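Local coordinates for protein kojibiose phosphorylase (Gut metagenome, PDB 6W0P) that is a glycoside hydrolase family 65 phosphorylase with an N-terminal beta-sandwich domain, a helical catalytic domain and a C-terminal domain, at residues A[33-38]-A[141-146]; A[145-150]-A[287-292]; A[490-495]-A[594-599]; A[586-591]-A[625-630]. One frame throughout, in Å; residues are numbered along the deposited sequence.

Contact 1 of 4, residues A[33-38]-A[141-146]; sequences FSLGNE and ISRLLD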
loop_
_atom_site.group_PDB
_atom_site.type_symbol
_atom_site.label_atom_id
_atom_site.label_comp_id
_atom_site.label_asym_id
_atom_site.label_seq_id
_atom_site.Cartn_x
_atom_site.Cartn_y
_atom_site.Cartn_z
ATOM N N PHE A 33 -34.211 8.594 -5.516
ATOM C CA PHE A 33 -35.204 9.681 -5.350
ATOM C C PHE A 33 -34.531 10.933 -4.784
ATOM O O PHE A 33 -35.256 11.843 -4.389
ATOM C CB PHE A 33 -36.358 9.205 -4.472
ATOM C CG PHE A 33 -37.313 8.254 -5.143
ATOM C CD1 PHE A 33 -36.990 6.919 -5.311
ATOM C CD2 PHE A 33 -38.558 8.685 -5.553
ATOM C CE1 PHE A 33 -37.889 6.035 -5.898
ATOM C CE2 PHE A 33 -39.437 7.811 -6.179
ATOM C CZ PHE A 33 -39.119 6.476 -6.314
ATOM N N SER A 34 -33.199 10.974 -4.738
ATOM C CA SER A 34 -32.413 12.115 -4.202
ATOM C C SER A 34 -32.787 13.395 -4.958
ATOM O O SER A 34 -32.929 13.354 -6.213
ATOM C CB SER A 34 -30.919 11.879 -4.297
ATOM O OG SER A 34 -30.498 10.807 -3.458
ATOM N N LEU A 35 -32.899 14.503 -4.222
ATOM C CA LEU A 35 -33.004 15.860 -4.812
ATOM C C LEU A 35 -31.629 16.526 -4.731
ATOM O O LEU A 35 -30.822 16.169 -3.839
ATOM C CB LEU A 35 -34.050 16.677 -4.044
ATOM C CG LEU A 35 -35.475 16.131 -4.060
ATOM C CD1 LEU A 35 -36.405 17.055 -3.283
ATOM C CD2 LEU A 35 -35.961 15.962 -5.476
ATOM N N GLY A 36 -31.367 17.444 -5.652
ATOM C CA GLY A 36 -30.121 18.219 -5.669
ATOM C C GLY A 36 -30.305 19.483 -6.464
ATOM O O GLY A 36 -31.118 19.471 -7.407
ATOM N N ASN A 37 -29.618 20.544 -6.075
ATOM C CA ASN A 37 -29.690 21.842 -6.785
ATOM C C ASN A 37 -28.266 22.389 -6.923
ATOM O O ASN A 37 -28.157 23.606 -7.011
ATOM C CB ASN A 37 -30.687 22.783 -6.102
ATOM C CG ASN A 37 -30.309 23.186 -4.685
ATOM O OD1 ASN A 37 -29.278 22.771 -4.159
ATOM N ND2 ASN A 37 -31.143 24.007 -4.056
ATOM N N GLU A 38 -27.269 21.488 -7.023
ATOM C CA GLU A 38 -25.801 21.740 -7.135
ATOM C C GLU A 38 -25.238 22.293 -5.821
ATOM O O GLU A 38 -24.232 21.757 -5.318
ATOM C CB GLU A 38 -25.442 22.744 -8.232
ATOM C CG GLU A 38 -23.939 22.884 -8.412
ATOM C CD GLU A 38 -23.481 24.147 -9.120
ATOM O OE1 GLU A 38 -23.978 24.392 -10.241
ATOM O OE2 GLU A 38 -22.607 24.865 -8.558
ATOM N N ILE A 141 -46.232 13.773 2.690
ATOM C CA ILE A 141 -45.000 14.574 2.944
ATOM C C ILE A 141 -44.382 14.929 1.596
ATOM O O ILE A 141 -43.978 14.023 0.852
ATOM C CB ILE A 141 -44.034 13.836 3.880
ATOM C CG1 ILE A 141 -44.731 13.494 5.194
ATOM C CG2 ILE A 141 -42.763 14.637 4.095
ATOM C CD1 ILE A 141 -43.905 12.670 6.132
ATOM N N SER A 142 -44.342 16.226 1.306
ATOM C CA SER A 142 -43.902 16.786 0.011
ATOM C C SER A 142 -42.631 17.601 0.256
ATOM O O SER A 142 -42.564 18.267 1.307
ATOM C CB SER A 142 -45.022 17.586 -0.608
ATOM O OG SER A 142 -46.196 16.785 -0.717
ATOM N N ARG A 143 -41.634 17.501 -0.629
ATOM C CA ARG A 143 -40.456 18.395 -0.544
ATOM C C ARG A 143 -39.853 18.748 -1.911
ATOM O O ARG A 143 -40.034 18.021 -2.929
ATOM C CB ARG A 143 -39.424 17.859 0.453
ATOM C CG ARG A 143 -39.001 16.411 0.291
ATOM C CD ARG A 143 -38.360 15.911 1.575
ATOM N NE ARG A 143 -37.221 15.047 1.290
ATOM C CZ ARG A 143 -36.666 14.176 2.135
ATOM N NH1 ARG A 143 -37.149 14.020 3.351
ATOM N NH2 ARG A 143 -35.635 13.441 1.740
ATOM N N LEU A 144 -39.154 19.877 -1.871
ATOM C CA LEU A 144 -38.514 20.608 -2.984
ATOM C C LEU A 144 -37.170 21.151 -2.492
ATOM O O LEU A 144 -37.101 21.636 -1.352
ATOM C CB LEU A 144 -39.382 21.809 -3.372
ATOM C CG LEU A 144 -40.735 21.562 -4.021
ATOM C CD1 LEU A 144 -41.510 22.873 -4.065
ATOM C CD2 LEU A 144 -40.602 21.014 -5.431
ATOM N N LEU A 145 -36.161 21.130 -3.349
ATOM C CA LEU A 145 -35.010 22.048 -3.266
ATOM C C LEU A 145 -35.217 23.108 -4.353
ATOM O O LEU A 145 -35.532 22.730 -5.491
ATOM C CB LEU A 145 -33.707 21.255 -3.425
ATOM C CG LEU A 145 -33.510 20.093 -2.452
ATOM C CD1 LEU A 145 -32.145 19.453 -2.642
ATOM C CD2 LEU A 145 -33.661 20.533 -1.004
ATOM N N ASP A 146 -35.137 24.386 -3.991
ATOM C CA ASP A 146 -35.334 25.526 -4.931
ATOM C C ASP A 146 -34.192 25.499 -5.949
ATOM O O ASP A 146 -33.045 25.556 -5.516
ATOM C CB ASP A 146 -35.372 26.858 -4.182
ATOM C CG ASP A 146 -35.960 28.014 -4.971
ATOM O OD1 ASP A 146 -35.613 28.176 -6.171
ATOM O OD2 ASP A 146 -36.746 28.775 -4.366
#
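L145 meets L35, G36 and N37 along one side chain. Its CB lies beside the amide of N37, with N37 ND2 3.8 Å from L145 CB. The next atom, CG, reaches L35, 3.8 Å from L35 CB. CG stands anti to the carbonyl carbon (chi1 -55°), which turns the branch toward strand 35-36. At the tip, CD1 rests on the L35 backbone, 3.6 Å from L35 C. G36 N is also close to L145 CD1, at 3.7 Å. L35 answers by sending its CD1 down to the other strand, 3.8 Å from R143 O.

One polar bond closes the end of the contact. N37 ND2 donates to D146 O at 2.9 Å, fairly straight at 155°. The donor sits above the carbonyl plane, not on a lone pair. The N37 amide is held from more than one side, since ND2 also bonds C150 O and OD1 bonds S40 OG.

All touching residues are buried. The two chains run almost the same way here. Strand 35-36 edges a small three-stranded sheet, and strand 135-145 belongs to the large antiparallel sheet of the beta-sandwich N-terminal domain, the fold known from family 65 enzymes.

Contact 2 of 4, residues A[145-150]-A[287-292]; sequences LDMSDC and KKNQKF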
loop_
_atom_site.group_PDB
_atom_site.type_symbol
_atom_site.label_atom_id
_atom_site.label_comp_id
_atom_site.label_asym_id
_atom_site.label_seq_id
_atom_site.Cartn_x
_atom_site.Cartn_y
_atom_site.Cartn_z
ATOM N N LEU A 145 -36.161 21.130 -3.349
ATOM C CA LEU A 145 -35.010 22.048 -3.266
ATOM C C LEU A 145 -35.217 23.108 -4.353
ATOM O O LEU A 145 -35.532 22.730 -5.491
ATOM C CB LEU A 145 -33.707 21.255 -3.425
ATOM C CG LEU A 145 -33.510 20.093 -2.452
ATOM C CD1 LEU A 145 -32.145 19.453 -2.642
ATOM C CD2 LEU A 145 -33.661 20.533 -1.004
ATOM N N ASP A 146 -35.137 24.386 -3.991
ATOM C CA ASP A 146 -35.334 25.526 -4.931
ATOM C C ASP A 146 -34.192 25.499 -5.949
ATOM O O ASP A 146 -33.045 25.556 -5.516
ATOM C CB ASP A 146 -35.372 26.858 -4.182
ATOM C CG ASP A 146 -35.960 28.014 -4.971
ATOM O OD1 ASP A 146 -35.613 28.176 -6.171
ATOM O OD2 ASP A 146 -36.746 28.775 -4.366
ATOM N N MET A 147 -34.485 25.383 -7.238
ATOM C CA MET A 147 -33.424 25.190 -8.270
ATOM C C MET A 147 -32.785 26.523 -8.660
ATOM O O MET A 147 -31.665 26.449 -9.168
ATOM C CB MET A 147 -33.960 24.514 -9.531
ATOM C CG MET A 147 -34.522 23.153 -9.248
ATOM S SD MET A 147 -33.347 22.000 -8.506
ATOM C CE MET A 147 -32.254 21.731 -9.895
ATOM N N SER A 148 -33.436 27.669 -8.411
ATOM C CA SER A 148 -32.915 29.037 -8.716
ATOM C C SER A 148 -32.268 29.668 -7.468
ATOM O O SER A 148 -31.074 30.006 -7.530
ATOM C CB SER A 148 -34.000 29.925 -9.274
ATOM O OG SER A 148 -34.957 29.144 -9.984
ATOM N N ASP A 149 -33.027 29.852 -6.386
ATOM C CA ASP A 149 -32.516 30.400 -5.097
ATOM C C ASP A 149 -32.116 29.218 -4.221
ATOM O O ASP A 149 -32.925 28.823 -3.373
ATOM C CB ASP A 149 -33.549 31.305 -4.416
ATOM C CG ASP A 149 -33.942 32.499 -5.269
ATOM O OD1 ASP A 149 -33.062 33.342 -5.490
ATOM O OD2 ASP A 149 -35.116 32.556 -5.730
ATOM N N CYS A 150 -30.922 28.664 -4.447
ATOM C CA CYS A 150 -30.571 27.256 -4.102
ATOM C C CYS A 150 -30.294 27.096 -2.603
ATOM O O CYS A 150 -30.223 25.940 -2.137
ATOM C CB CYS A 150 -29.395 26.771 -4.936
ATOM S SG CYS A 150 -29.688 26.956 -6.714
ATOM N N LYS A 287 -44.441 25.273 -8.905
ATOM C CA LYS A 287 -44.550 25.957 -10.224
ATOM C C LYS A 287 -43.221 26.641 -10.546
ATOM O O LYS A 287 -42.784 26.521 -11.685
ATOM C CB LYS A 287 -45.697 26.966 -10.253
ATOM C CG LYS A 287 -47.082 26.341 -10.264
ATOM C CD LYS A 287 -48.181 27.372 -10.264
ATOM C CE LYS A 287 -49.566 26.767 -10.184
ATOM N NZ LYS A 287 -50.588 27.718 -10.687
ATOM N N LYS A 288 -42.587 27.273 -9.563
ATOM C CA LYS A 288 -41.276 27.949 -9.730
ATOM C C LYS A 288 -40.223 26.921 -10.161
ATOM O O LYS A 288 -39.510 27.189 -11.156
ATOM C CB LYS A 288 -40.878 28.664 -8.446
ATOM C CG LYS A 288 -39.589 29.462 -8.526
ATOM C CD LYS A 288 -39.226 30.020 -7.182
ATOM C CE LYS A 288 -38.031 30.940 -7.220
ATOM N NZ LYS A 288 -37.346 30.961 -5.901
ATOM N N ASN A 289 -40.187 25.758 -9.508
ATOM C CA ASN A 289 -39.208 24.707 -9.861
ATOM C C ASN A 289 -39.529 24.190 -11.264
ATOM O O ASN A 289 -38.595 23.926 -12.028
ATOM C CB ASN A 289 -39.161 23.571 -8.843
ATOM C CG ASN A 289 -37.902 23.594 -8.020
ATOM O OD1 ASN A 289 -37.307 24.646 -7.827
ATOM N ND2 ASN A 289 -37.505 22.438 -7.532
ATOM N N GLN A 290 -40.803 24.077 -11.604
ATOM C CA GLN A 290 -41.210 23.543 -12.923
ATOM C C GLN A 290 -40.732 24.507 -14.016
ATOM O O GLN A 290 -40.308 24.011 -15.057
ATOM C CB GLN A 290 -42.719 23.294 -12.973
ATOM C CG GLN A 290 -43.209 22.726 -14.299
ATOM C CD GLN A 290 -44.230 21.642 -14.067
ATOM O OE1 GLN A 290 -44.584 21.324 -12.921
ATOM N NE2 GLN A 290 -44.710 21.069 -15.158
ATOM N N LYS A 291 -40.801 25.821 -13.781
ATOM C CA LYS A 291 -40.336 26.870 -14.729
ATOM C C LYS A 291 -38.842 26.646 -15.007
ATOM O O LYS A 291 -38.446 26.712 -16.172
ATOM C CB LYS A 291 -40.613 28.269 -14.173
ATOM C CG LYS A 291 -40.909 29.343 -15.212
ATOM C CD LYS A 291 -40.592 30.732 -14.698
ATOM C CE LYS A 291 -39.109 31.062 -14.741
ATOM N NZ LYS A 291 -38.769 31.892 -15.928
ATOM N N PHE A 292 -38.045 26.347 -13.974
ATOM C CA PHE A 292 -36.602 26.016 -14.114
ATOM C C PHE A 292 -36.412 24.732 -14.935
ATOM O O PHE A 292 -35.582 24.750 -15.846
ATOM C CB PHE A 292 -35.955 25.852 -12.746
ATOM C CG PHE A 292 -34.531 25.367 -12.784
ATOM C CD1 PHE A 292 -34.247 24.016 -12.942
ATOM C CD2 PHE A 292 -33.482 26.256 -12.626
ATOM C CE1 PHE A 292 -32.936 23.571 -12.938
ATOM C CE2 PHE A 292 -32.173 25.801 -12.620
ATOM C CZ PHE A 292 -31.904 24.461 -12.768
HETATM O O HOH W 1 -36.849 27.402 -8.507
#
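N289 grips loop 145-150 with its side-chain amide. N289 ND2 donates to L145 O at 2.9 Å, close to the amide plane. N289 OD1 accepts from M147 N at 3.0 Å. Both ends of the amide bond backbone groups, which fixes its rotation. ND2 also bonds S121 O.

The charged part centres on K288. Its extended chain brings K288 NZ 2.7 Å from D146 OD2, on the syn lone pair, and 2.7 Å from D149 OD2, on the anti one. D146 OD2 also bonds Y154 OH. The other oxygen of D146 shapes an Asx turn. D146 OD1 takes S148 N at 3.2 Å and D149 N at 3.1 Å. A water lies among D146 OD1, S148 OG and N289 OD1.

The apolar part is M147 on F292. M147 CB sits over the middle of the ring, 3.4 Å from the F292 ring centroid, as a CH-pi contact. Bends at chi2 and chi3 fold the M147 chain back and bring M147 CE 3.6 Å from F292 CE1.

One lysine facing two carboxylates would probably keep both aspartates ionised. With the doubly bonded amide, it ties this turn to helix 282-300 by polar bonds beside the M147-F292 packing.

Contact 3 of 4, residues A[490-495]-A[594-599]; sequences NFMAKK and MFLYME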
loop_
_atom_site.group_PDB
_atom_site.type_symbol
_atom_site.label_atom_id
_atom_site.label_comp_id
_atom_site.label_asym_id
_atom_site.label_seq_id
_atom_site.Cartn_x
_atom_site.Cartn_y
_atom_site.Cartn_z
ATOM N N ASN A 490 1.164 9.746 -23.062
ATOM C CA ASN A 490 2.124 10.454 -23.947
ATOM C C ASN A 490 1.333 11.251 -24.988
ATOM O O ASN A 490 1.671 12.430 -25.218
ATOM C CB ASN A 490 3.122 9.493 -24.596
ATOM C CG ASN A 490 4.088 8.914 -23.587
ATOM O OD1 ASN A 490 3.843 8.985 -22.392
ATOM N ND2 ASN A 490 5.164 8.312 -24.075
ATOM N N PHE A 491 0.320 10.618 -25.575
ATOM C CA PHE A 491 -0.531 11.219 -26.621
ATOM C C PHE A 491 -1.179 12.480 -26.047
ATOM O O PHE A 491 -1.017 13.569 -26.640
ATOM C CB PHE A 491 -1.565 10.207 -27.115
ATOM C CG PHE A 491 -2.387 10.664 -28.291
ATOM C CD1 PHE A 491 -3.570 11.353 -28.104
ATOM C CD2 PHE A 491 -1.992 10.372 -29.583
ATOM C CE1 PHE A 491 -4.323 11.768 -29.190
ATOM C CE2 PHE A 491 -2.763 10.760 -30.666
ATOM C CZ PHE A 491 -3.935 11.449 -30.464
ATOM N N MET A 492 -1.865 12.349 -24.912
ATOM C CA MET A 492 -2.602 13.490 -24.309
ATOM C C MET A 492 -1.621 14.606 -23.881
ATOM O O MET A 492 -2.018 15.779 -23.991
ATOM C CB MET A 492 -3.442 13.025 -23.119
ATOM C CG MET A 492 -4.566 12.092 -23.513
ATOM S SD MET A 492 -5.682 12.820 -24.729
ATOM C CE MET A 492 -6.546 13.984 -23.674
ATOM N N ALA A 493 -0.424 14.264 -23.373
ATOM C CA ALA A 493 0.633 15.224 -22.988
ATOM C C ALA A 493 1.099 15.996 -24.231
ATOM O O ALA A 493 1.186 17.250 -24.194
ATOM C CB ALA A 493 1.785 14.499 -22.332
ATOM N N LYS A 494 1.415 15.271 -25.302
ATOM C CA LYS A 494 1.807 15.862 -26.607
ATOM C C LYS A 494 0.681 16.781 -27.094
ATOM O O LYS A 494 1.008 17.912 -27.513
ATOM C CB LYS A 494 2.147 14.763 -27.606
ATOM C CG LYS A 494 2.723 15.268 -28.919
ATOM C CD LYS A 494 3.101 14.185 -29.922
ATOM C CE LYS A 494 3.621 14.792 -31.212
ATOM N NZ LYS A 494 4.463 13.828 -31.957
ATOM N N LYS A 495 -0.591 16.380 -26.951
ATOM C CA LYS A 495 -1.737 17.246 -27.334
ATOM C C LYS A 495 -1.752 18.506 -26.462
ATOM O O LYS A 495 -2.066 19.579 -26.991
ATOM C CB LYS A 495 -3.080 16.522 -27.244
ATOM C CG LYS A 495 -3.369 15.549 -28.375
ATOM C CD LYS A 495 -3.561 16.228 -29.719
ATOM C CE LYS A 495 -4.299 15.350 -30.700
ATOM N NZ LYS A 495 -4.310 15.942 -32.057
ATOM N N MET A 594 -8.573 7.789 -28.601
ATOM C CA MET A 594 -9.138 7.689 -29.956
ATOM C C MET A 594 -10.559 8.264 -29.932
ATOM O O MET A 594 -10.892 9.036 -30.848
ATOM C CB MET A 594 -9.080 6.250 -30.453
ATOM C CG MET A 594 -7.635 5.806 -30.684
ATOM S SD MET A 594 -7.425 4.340 -31.723
ATOM C CE MET A 594 -7.691 5.095 -33.330
ATOM N N PHE A 595 -11.331 8.032 -28.859
ATOM C CA PHE A 595 -12.666 8.667 -28.682
ATOM C C PHE A 595 -12.521 10.192 -28.570
ATOM O O PHE A 595 -13.272 10.907 -29.255
ATOM C CB PHE A 595 -13.356 8.139 -27.428
ATOM C CG PHE A 595 -14.539 8.952 -26.981
ATOM C CD1 PHE A 595 -15.727 8.924 -27.696
ATOM C CD2 PHE A 595 -14.501 9.668 -25.798
ATOM C CE1 PHE A 595 -16.827 9.649 -27.277
ATOM C CE2 PHE A 595 -15.607 10.394 -25.371
ATOM C CZ PHE A 595 -16.758 10.396 -26.120
ATOM N N LEU A 596 -11.589 10.680 -27.732
ATOM C CA LEU A 596 -11.499 12.134 -27.394
ATOM C C LEU A 596 -11.089 12.924 -28.643
ATOM O O LEU A 596 -11.270 14.174 -28.667
ATOM C CB LEU A 596 -10.523 12.373 -26.238
ATOM C CG LEU A 596 -10.908 11.780 -24.878
ATOM C CD1 LEU A 596 -9.775 11.991 -23.881
ATOM C CD2 LEU A 596 -12.209 12.381 -24.335
ATOM N N TYR A 597 -10.541 12.218 -29.625
ATOM C CA TYR A 597 -9.997 12.766 -30.892
ATOM C C TYR A 597 -10.482 11.929 -32.080
ATOM O O TYR A 597 -9.709 11.749 -33.066
ATOM C CB TYR A 597 -8.475 12.834 -30.782
ATOM C CG TYR A 597 -7.984 13.940 -29.890
ATOM C CD1 TYR A 597 -7.991 15.268 -30.293
ATOM C CD2 TYR A 597 -7.498 13.640 -28.635
ATOM C CE1 TYR A 597 -7.535 16.276 -29.454
ATOM C CE2 TYR A 597 -7.032 14.628 -27.789
ATOM C CZ TYR A 597 -7.050 15.947 -28.195
ATOM O OH TYR A 597 -6.571 16.859 -27.307
ATOM N N MET A 598 -11.732 11.467 -32.025
ATOM C CA MET A 598 -12.356 10.578 -33.052
ATOM C C MET A 598 -12.229 11.216 -34.448
ATOM O O MET A 598 -12.081 10.465 -35.433
ATOM C CB MET A 598 -13.835 10.313 -32.736
ATOM C CG MET A 598 -14.706 11.572 -32.682
ATOM S SD MET A 598 -16.477 11.258 -32.419
ATOM C CE MET A 598 -16.437 10.198 -30.972
ATOM N N GLU A 599 -12.258 12.554 -34.529
ATOM C CA GLU A 599 -12.226 13.294 -35.826
ATOM C C GLU A 599 -10.902 13.060 -36.574
ATOM O O GLU A 599 -10.910 13.208 -37.789
ATOM C CB GLU A 599 -12.534 14.789 -35.649
ATOM C CG GLU A 599 -11.400 15.649 -35.084
ATOM C CD GLU A 599 -11.390 15.777 -33.570
ATOM O OE1 GLU A 599 -12.141 14.998 -32.889
ATOM O OE2 GLU A 599 -10.623 16.633 -33.056
#
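Y597 is the hub of this contact, and F491, M492 and K495 meet it from the helix 487-504. K495 lies along one face of the ring. Its CE stands over the ring centre, 3.6 Å from the Y597 ring centroid, as a CH-pi contact. Nearer its root, K495 CB is 3.5 Å from Y597 OH. A bend at chi2 (-67°) lays the chain along the ring, the two side chains sliding past each other in opposite directions. K495 NZ reaches an off-centre cation-pi position, 4.5 Å from the Y597 ring centroid.

M492 comes in at the ring edge, its SD in the ring plane and 3.8 Å from Y597 CE2, a Met-aromatic contact. M492 CE goes on to L596 CD1, also at 3.8 Å. F491 turns its edge to the Y597 face in an offset edge-to-face pair. The planes stand at 67°, and F491 CE1 is 3.7 Å from Y597 CD2.

The second shell holds these groups. The charge of K495 is paired with E600. F491 stacks on F593. Y425 meets the Y597 ring edge-to-face and bonds L596 O.

The contact joins helix 487-504 to the C-terminal end of helix 590-596 and the turn that follows it, in the central catalytic domain. Helix 418-434 borders it, with F424 touching both K495 and Y597 and T421 touching M492. Helices 603-613 and 624-634 cover other sides of segment 594-599.

Contact 4 of 4, residues A[586-591]-A[625-630]; sequences KQPDVL and PSIHSI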
loop_
_atom_site.group_PDB
_atom_site.type_symbol
_atom_site.label_atom_id
_atom_site.label_comp_id
_atom_site.label_asym_id
_atom_site.label_seq_id
_atom_site.Cartn_x
_atom_site.Cartn_y
_atom_site.Cartn_z
ATOM N N LYS A 586 -9.061 -2.966 -18.056
ATOM C CA LYS A 586 -10.207 -2.555 -17.227
ATOM C C LYS A 586 -11.172 -1.726 -18.074
ATOM O O LYS A 586 -12.371 -1.945 -17.990
ATOM C CB LYS A 586 -9.707 -1.786 -16.010
ATOM C CG LYS A 586 -10.789 -1.345 -15.031
ATOM C CD LYS A 586 -10.159 -0.527 -13.928
ATOM C CE LYS A 586 -11.146 0.162 -13.022
ATOM N NZ LYS A 586 -11.768 -0.867 -12.171
ATOM N N GLN A 587 -10.660 -0.778 -18.842
ATOM C CA GLN A 587 -11.513 0.261 -19.452
ATOM C C GLN A 587 -10.739 0.877 -20.606
ATOM O O GLN A 587 -9.555 0.620 -20.771
ATOM C CB GLN A 587 -11.908 1.280 -18.385
ATOM C CG GLN A 587 -10.733 2.104 -17.839
ATOM C CD GLN A 587 -11.110 2.883 -16.594
ATOM O OE1 GLN A 587 -11.067 2.366 -15.491
ATOM N NE2 GLN A 587 -11.455 4.151 -16.755
ATOM N N PRO A 588 -11.393 1.700 -21.439
ATOM C CA PRO A 588 -10.709 2.324 -22.564
ATOM C C PRO A 588 -9.414 3.027 -22.146
ATOM O O PRO A 588 -9.428 3.846 -21.236
ATOM C CB PRO A 588 -11.752 3.307 -23.093
ATOM C CG PRO A 588 -13.064 2.647 -22.722
ATOM C CD PRO A 588 -12.820 2.036 -21.358
ATOM N N ASP A 589 -8.323 2.709 -22.836
ATOM C CA ASP A 589 -7.018 3.392 -22.667
ATOM C C ASP A 589 -6.647 3.969 -24.039
ATOM O O ASP A 589 -6.906 5.162 -24.264
ATOM C CB ASP A 589 -6.041 2.411 -22.011
ATOM C CG ASP A 589 -4.844 3.062 -21.367
ATOM O OD1 ASP A 589 -4.142 3.794 -22.104
ATOM O OD2 ASP A 589 -4.618 2.839 -20.126
ATOM N N VAL A 590 -6.196 3.130 -24.975
ATOM C CA VAL A 590 -5.995 3.550 -26.394
ATOM C C VAL A 590 -7.328 4.098 -26.927
ATOM O O VAL A 590 -7.333 5.177 -27.568
ATOM C CB VAL A 590 -5.479 2.391 -27.256
ATOM C CG1 VAL A 590 -5.599 2.701 -28.748
ATOM C CG2 VAL A 590 -4.061 2.024 -26.890
ATOM N N LEU A 591 -8.422 3.369 -26.702
ATOM C CA LEU A 591 -9.758 3.696 -27.276
ATOM C C LEU A 591 -10.295 4.975 -26.624
ATOM O O LEU A 591 -11.140 5.658 -27.239
ATOM C CB LEU A 591 -10.709 2.509 -27.080
ATOM C CG LEU A 591 -10.435 1.282 -27.948
ATOM C CD1 LEU A 591 -11.655 0.366 -27.975
ATOM C CD2 LEU A 591 -10.029 1.668 -29.375
ATOM N N PRO A 625 -18.607 0.677 -21.329
ATOM C CA PRO A 625 -19.603 0.298 -22.329
ATOM C C PRO A 625 -19.983 1.388 -23.338
ATOM O O PRO A 625 -20.132 1.079 -24.507
ATOM C CB PRO A 625 -20.829 -0.087 -21.478
ATOM C CG PRO A 625 -20.219 -0.584 -20.175
ATOM C CD PRO A 625 -19.058 0.361 -19.956
ATOM N N SER A 626 -20.137 2.627 -22.874
ATOM C CA SER A 626 -20.564 3.781 -23.708
ATOM C C SER A 626 -19.477 4.142 -24.741
ATOM O O SER A 626 -19.825 4.526 -25.868
ATOM C CB SER A 626 -20.968 4.977 -22.838
ATOM O OG SER A 626 -19.858 5.532 -22.135
ATOM N N ILE A 627 -18.204 4.083 -24.367
ATOM C CA ILE A 627 -17.082 4.459 -25.266
ATOM C C ILE A 627 -17.029 3.436 -26.400
ATOM O O ILE A 627 -16.924 3.831 -27.563
ATOM C CB ILE A 627 -15.761 4.510 -24.496
ATOM C CG1 ILE A 627 -15.806 5.567 -23.393
ATOM C CG2 ILE A 627 -14.609 4.742 -25.447
ATOM C CD1 ILE A 627 -16.153 6.918 -23.915
ATOM N N HIS A 628 -17.116 2.161 -26.051
ATOM C CA HIS A 628 -17.090 1.044 -27.027
ATOM C C HIS A 628 -18.339 1.130 -27.930
ATOM O O HIS A 628 -18.200 0.899 -29.163
ATOM C CB HIS A 628 -16.900 -0.298 -26.278
ATOM C CG HIS A 628 -15.543 -0.479 -25.670
ATOM N ND1 HIS A 628 -15.234 -0.097 -24.377
ATOM C CD2 HIS A 628 -14.409 -0.997 -26.184
ATOM C CE1 HIS A 628 -13.976 -0.369 -24.126
ATOM N NE2 HIS A 628 -13.447 -0.922 -25.224
ATOM N N SER A 629 -19.522 1.435 -27.362
ATOM C CA SER A 629 -20.771 1.599 -28.155
ATOM C C SER A 629 -20.555 2.716 -29.177
ATOM O O SER A 629 -20.920 2.522 -30.352
ATOM C CB SER A 629 -22.003 1.897 -27.340
ATOM O OG SER A 629 -23.119 2.035 -28.228
ATOM N N ILE A 630 -19.961 3.835 -28.744
ATOM C CA ILE A 630 -19.811 5.049 -29.598
ATOM C C ILE A 630 -18.859 4.719 -30.729
ATOM O O ILE A 630 -19.186 5.058 -31.861
ATOM C CB ILE A 630 -19.350 6.278 -28.799
ATOM C CG1 ILE A 630 -20.491 6.774 -27.902
ATOM C CG2 ILE A 630 -18.841 7.358 -29.741
ATOM C CD1 ILE A 630 -20.041 7.434 -26.635
#
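P588 pushes its ring tip between I627 and H628. This is the tight part of the contact. P588 CG is 3.4 Å from H628 CE1 and 3.7 Å from I627 CB. The proline CD also faces the imidazole, with P588 CD 3.8 Å from H628 CE1. L591 completes the grip on the same ring: its CD1 lies 3.5 Å from H628 NE2 and 3.6 Å from H628 CD2. P588 CG and L591 CD1 both come in obliquely and from the same side of the ring plane, P588 CG near CE1 and L591 CD1 near NE2 and CD2. With CG of H628 beside the backbone N (chi1 -70°), the ring is directed between the two apolar groups. No hydrogen bond crosses the contact. The ring has its polar partner within its own helix, as H628 ND1 bonds S624 O. H619 packs edge-to-face against it.

The packing is slacker at the I627 CG2 branch, which is 4.0 Å from P588 CB and from L591 O. Toward the ends of the segments the chain is partly exposed, at K586 and P625. There K586 pairs with E620 through its charged end, away from the helix 624-634 face.

Within the helical catalytic domain, P588 sits in the turn leading into helix 590-596 and packs against I627 and H628 of helix 624-634. D589, next in the turn, bonds D477 and N486. Helix 603-613 touches V590 and L591. Helix 666-680 lies against S626 and I630 of helix 624-634.

Contacts 1 and 2 are neighbours and share L145 and D146. The first is buried and joins two strands by leucine packing, with one amide hydrogen bond at its end. The second, where strand 135-145 ends, is partly buried and mixes salt bridges and amide bonds with one aromatic contact. The N37 amide spans both, and M147 SD packs on N37 CB. Contacts 3 and 4 lie on the other side of the chain's centre, and their touching residues are mostly buried. Both use helix 590-596, one near each end, and F595 packs on I627 where they touch. Neither has a hydrogen bond across its segments. Contact 3 relies on aromatic, sulfur and cation-pi interactions, contact 4 on apolar groups around an imidazole.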